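Local coordinates for acetoin utilization protein AcuB, putative (Vibrio cholerae, PDB 2O16), which is of unknown function but carries a pair of CBS domains and probably has a regulatory part in acetoin utilization, at residues M4-V7 with E8-M11; T23-D26 with A27-M31. All blocks are in the same frame, centred on the assembly; numbering follows the deposited sequence.

Interactions 1 and 2 are both local, each made within one continuous piece of chain, and they lie on opposite sides of the chain's centre, their own centres about 29 Å apart. They share no helix or strand. Residues 4-11 form an irregular turn leading into strand 12-13, with Val7, Met10 and Met11 buried against the later part of the chain and Lys6, Glu8 and Asp9 on its outer side. Residues 23-31 begin helix 24-34, which sets Leu24 and Ala27 against helix 54-64. In both, an aspartate carboxylate accepts a backbone N-H three residues earlier; only in interaction 2 does a threonine hydroxyl return the bond, making a capping box at the start of a regular helix.

Interaction 1. Residues M4-V7 with E8-M11; sequences MIKV and EDMM
Between Lys6 and Met11 the chain coils into a tight turn: Asp9 N donates to Lys6 O, while Met10 N and Met11 N both bond to Val7 O. Asp9 reaches back to close the turn from its side chain. With its CG anti to the carbonyl carbon (chi1 -66°), its carboxylate swings toward the incoming chain, where Asp9 OD2 accepts Lys6 N at 2.9 Å in an almost straight bond (170°), although the N-H arrives from above the carboxylate plane. The Ile5 side chain crosses that of Asp9 at a slant, its CG2 3.8 Å from Asp9 CB. Lys6 and Glu8 run side by side in the same direction, and the aliphatic CD of Lys6 comes 3.5 Å from OE2 of Glu8; the ammonium bends off, leaving NZ 5.7 Å from Glu8 OE2. On the inner side, Val7 CG1 lies 4.3 Å from Met11 SD, both residues packing on Val114, while Met10 touches Phe129 and Ile132 of helix 126-141. Two donors thus grip Val7 O, and Asp9 ties Lys6 N to the turn; the nearby lysine charge probably favours both carboxylates electrostatically without a direct ion pair.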
loop_
_atom_site.group_PDB
_atom_site.type_symbol
_atom_site.label_atom_id
_atom_site.label_comp_id
_atom_site.label_asym_id
_atom_site.label_seq_id
_atom_site.Cartn_x
_atom_site.Cartn_y
_atom_site.Cartn_z
ATOM N N MET A 4 21.043 -3.838 -8.730
ATOM C CA MET A 4 19.997 -3.869 -9.753
ATOM C C MET A 4 18.617 -4.217 -9.182
ATOM O O MET A 4 17.697 -4.566 -9.940
ATOM C CB MET A 4 20.401 -4.816 -10.891
ATOM C CG MET A 4 21.580 -4.297 -11.730
ATOM S SD MET A 4 22.510 -5.615 -12.574
ATOM C CE MET A 4 23.324 -6.398 -11.158
ATOM N N ILE A 5 18.465 -4.090 -7.857
ATOM C CA ILE A 5 17.212 -4.467 -7.196
ATOM C C ILE A 5 16.026 -3.672 -7.719
ATOM O O ILE A 5 16.044 -2.434 -7.717
ATOM C CB ILE A 5 17.261 -4.316 -5.652
ATOM C CG1 ILE A 5 18.520 -4.955 -5.074
ATOM C CG2 ILE A 5 16.033 -4.992 -5.007
ATOM C CD1 ILE A 5 18.758 -4.587 -3.580
ATOM N N LYS A 6 15.001 -4.402 -8.151
ATOM C CA LYS A 6 13.754 -3.821 -8.637
ATOM C C LYS A 6 12.697 -3.880 -7.544
ATOM O O LYS A 6 12.777 -4.715 -6.635
ATOM C CB LYS A 6 13.255 -4.612 -9.827
ATOM C CG LYS A 6 14.201 -4.574 -11.023
ATOM C CD LYS A 6 14.012 -5.806 -11.890
ATOM C CE LYS A 6 14.474 -5.558 -13.333
ATOM N NZ LYS A 6 15.608 -4.570 -13.434
ATOM N N VAL A 7 11.694 -3.016 -7.665
ATOM C CA VAL A 7 10.554 -2.984 -6.743
ATOM C C VAL A 7 9.938 -4.366 -6.565
ATOM O O VAL A 7 9.713 -4.801 -5.454
ATOM C CB VAL A 7 9.495 -1.949 -7.235
ATOM C CG1 VAL A 7 8.099 -2.308 -6.760
ATOM C CG2 VAL A 7 9.914 -0.530 -6.798
ATOM N N GLU A 8 9.712 -5.079 -7.664
ATOM C CA GLU A 8 9.120 -6.427 -7.595
ATOM C C GLU A 8 9.912 -7.445 -6.768
ATOM O O GLU A 8 9.358 -8.471 -6.366
ATOM C CB GLU A 8 8.885 -6.983 -9.007
ATOM C CG GLU A 8 10.154 -7.092 -9.855
ATOM C CD GLU A 8 9.861 -7.403 -11.323
ATOM O OE1 GLU A 8 8.694 -7.726 -11.681
ATOM O OE2 GLU A 8 10.820 -7.327 -12.121
ATOM N N ASP A 9 11.201 -7.165 -6.538
ATOM C CA ASP A 9 12.089 -8.054 -5.775
ATOM C C ASP A 9 11.813 -7.966 -4.275
ATOM O O ASP A 9 12.141 -8.889 -3.513
ATOM C CB ASP A 9 13.571 -7.713 -6.055
ATOM C CG ASP A 9 13.992 -7.987 -7.491
ATOM O OD1 ASP A 9 13.399 -8.880 -8.134
ATOM O OD2 ASP A 9 14.953 -7.324 -7.978
ATOM N N MET A 10 11.171 -6.883 -3.838
ATOM C CA MET A 10 10.989 -6.641 -2.402
ATOM C C MET A 10 9.574 -6.306 -1.966
ATOM O O MET A 10 9.303 -6.222 -0.758
ATOM C CB MET A 10 11.959 -5.539 -1.936
ATOM C CG MET A 10 11.767 -4.185 -2.640
ATOM S SD MET A 10 10.399 -3.243 -1.889
ATOM C CE MET A 10 11.178 -2.681 -0.373
ATOM N N MET A 11 8.675 -6.093 -2.929
ATOM C CA MET A 11 7.280 -5.726 -2.624
ATOM C C MET A 11 6.545 -6.884 -1.983
ATOM O O MET A 11 6.929 -8.046 -2.160
ATOM C CB MET A 11 6.533 -5.284 -3.889
ATOM C CG MET A 11 6.348 -6.370 -4.936
ATOM S SD MET A 11 5.575 -5.798 -6.431
ATOM C CE MET A 11 5.312 -7.321 -7.344
#

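Interaction 2. Residues T23-D26 with A27-M31; sequences TLND and AKHLM
Asn25 and His29, one helical turn apart, make the main side-chain meeting in the first turns of helix 24-34. Chi1 of Asn25 is -151°, which puts CG anti to the backbone N and lets the amide reach along the helix to the far end of the imidazole. There Asn25 OD1 and ND2 are each 3.4 Å from His29 NE2, but neither approach has the angle for a hydrogen bond. The amide and ring planes stand 58° apart, so this is an oblique crossing and no stack. Nearer the backbone the ring lies obliquely to the Asn25 carbonyl: His29 CD2 is 3.1 Å from Asn25 O, the same oxygen that takes the helical bond from His29 N. Ala27, Lys28 and Leu30 bond in the same i to i-4 fashion to Thr23, Leu24 and Asp26.

At the start of the helix, Thr23 and Asp26 hold each other. Asp26 N donates to Thr23 OG1 at 3.2 Å, and Thr23 N returns a bond to Asp26 OD2 at 2.9 Å, meeting that oxygen on its anti side but tilted well out of the carboxylate plane. The Asp26 torsion of -60° sets CG anti to the carbonyl carbon and beside its own backbone N, turned back toward Thr23. A negative carboxylate here is probably favoured by the helix dipole.

Leu24 packs on Leu57 and Ala60 of helix 54-64, and Ala27 also touches Leu57. Leu30 meets Val39 of strand 38-42, while Lys28 NZ makes a weak hydrogen bond to Gln61. The reciprocal Thr23-Asp26 pair is a classic capping box, with Thr23 as N-cap, opening a helix that packs beside a second helix and a strand within a CBS domain.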
loop_
_atom_site.group_PDB
_atom_site.type_symbol
_atom_site.label_atom_id
_atom_site.label_comp_id
_atom_site.label_asym_id
_atom_site.label_seq_id
_atom_site.Cartn_x
_atom_site.Cartn_y
_atom_site.Cartn_z
ATOM N N THR A 23 -16.870 -1.371 3.028
ATOM C CA THR A 23 -17.030 -0.195 3.874
ATOM C C THR A 23 -15.782 0.086 4.722
ATOM O O THR A 23 -14.837 -0.744 4.754
ATOM C CB THR A 23 -18.207 -0.379 4.848
ATOM O OG1 THR A 23 -17.852 -1.386 5.794
ATOM C CG2 THR A 23 -19.493 -0.793 4.093
ATOM N N LEU A 24 -15.788 1.245 5.376
ATOM C CA LEU A 24 -14.802 1.569 6.439
ATOM C C LEU A 24 -14.681 0.415 7.447
ATOM O O LEU A 24 -13.565 -0.005 7.830
ATOM C CB LEU A 24 -15.198 2.851 7.182
ATOM C CG LEU A 24 -14.147 3.435 8.159
ATOM C CD1 LEU A 24 -14.288 4.940 8.219
ATOM C CD2 LEU A 24 -14.261 2.818 9.542
ATOM N N ASN A 25 -15.843 -0.114 7.860
ATOM C CA ASN A 25 -15.886 -1.211 8.822
ATOM C C ASN A 25 -15.152 -2.453 8.338
ATOM O O ASN A 25 -14.414 -3.076 9.101
ATOM C CB ASN A 25 -17.339 -1.553 9.174
ATOM C CG ASN A 25 -17.476 -2.121 10.575
ATOM O OD1 ASN A 25 -16.715 -1.767 11.474
ATOM N ND2 ASN A 25 -18.458 -3.019 10.766
ATOM N N ASP A 26 -15.332 -2.813 7.065
ATOM C CA ASP A 26 -14.604 -3.921 6.475
ATOM C C ASP A 26 -13.093 -3.692 6.459
ATOM O O ASP A 26 -12.330 -4.615 6.745
ATOM C CB ASP A 26 -15.051 -4.184 5.032
ATOM C CG ASP A 26 -16.524 -4.537 4.922
ATOM O OD1 ASP A 26 -17.042 -5.271 5.799
ATOM O OD2 ASP A 26 -17.147 -4.098 3.945
ATOM N N ALA A 27 -12.673 -2.491 6.065
ATOM C CA ALA A 27 -11.241 -2.167 6.004
ATOM C C ALA A 27 -10.644 -2.180 7.424
ATOM O O ALA A 27 -9.546 -2.694 7.633
ATOM C CB ALA A 27 -11.030 -0.782 5.340
ATOM N N LYS A 28 -11.358 -1.583 8.371
ATOM C CA LYS A 28 -10.979 -1.679 9.794
ATOM C C LYS A 28 -10.745 -3.127 10.248
ATOM O O LYS A 28 -9.691 -3.449 10.807
ATOM C CB LYS A 28 -12.021 -0.990 10.674
ATOM C CG LYS A 28 -11.608 -0.846 12.163
ATOM C CD LYS A 28 -12.852 -0.534 12.994
ATOM C CE LYS A 28 -12.595 -0.647 14.508
ATOM N NZ LYS A 28 -12.259 0.684 15.119
ATOM N N HIS A 29 -11.729 -3.993 10.013
ATOM C CA HIS A 29 -11.650 -5.400 10.397
ATOM C C HIS A 29 -10.498 -6.132 9.738
ATOM O O HIS A 29 -9.798 -6.928 10.380
ATOM C CB HIS A 29 -12.973 -6.137 10.110
ATOM C CG HIS A 29 -14.110 -5.702 10.983
ATOM N ND1 HIS A 29 -13.955 -5.415 12.324
ATOM C CD2 HIS A 29 -15.427 -5.533 10.716
ATOM C CE1 HIS A 29 -15.121 -5.057 12.837
ATOM N NE2 HIS A 29 -16.031 -5.119 11.880
ATOM N N LEU A 30 -10.284 -5.855 8.456
ATOM C CA LEU A 30 -9.216 -6.498 7.728
ATOM C C LEU A 30 -7.862 -6.050 8.284
ATOM O O LEU A 30 -6.976 -6.860 8.460
ATOM C CB LEU A 30 -9.329 -6.149 6.241
ATOM C CG LEU A 30 -8.244 -6.687 5.326
ATOM C CD1 LEU A 30 -8.330 -8.200 5.371
ATOM C CD2 LEU A 30 -8.509 -6.152 3.900
ATOM N N MET A 31 -7.725 -4.753 8.551
ATOM C CA MET A 31 -6.504 -4.206 9.159
ATOM C C MET A 31 -6.199 -4.815 10.534
ATOM O O MET A 31 -5.063 -5.179 10.827
ATOM C CB MET A 31 -6.631 -2.694 9.269
ATOM C CG MET A 31 -6.358 -1.985 7.908
ATOM S SD MET A 31 -6.380 -0.222 8.116
ATOM C CE MET A 31 -6.602 0.280 6.373
#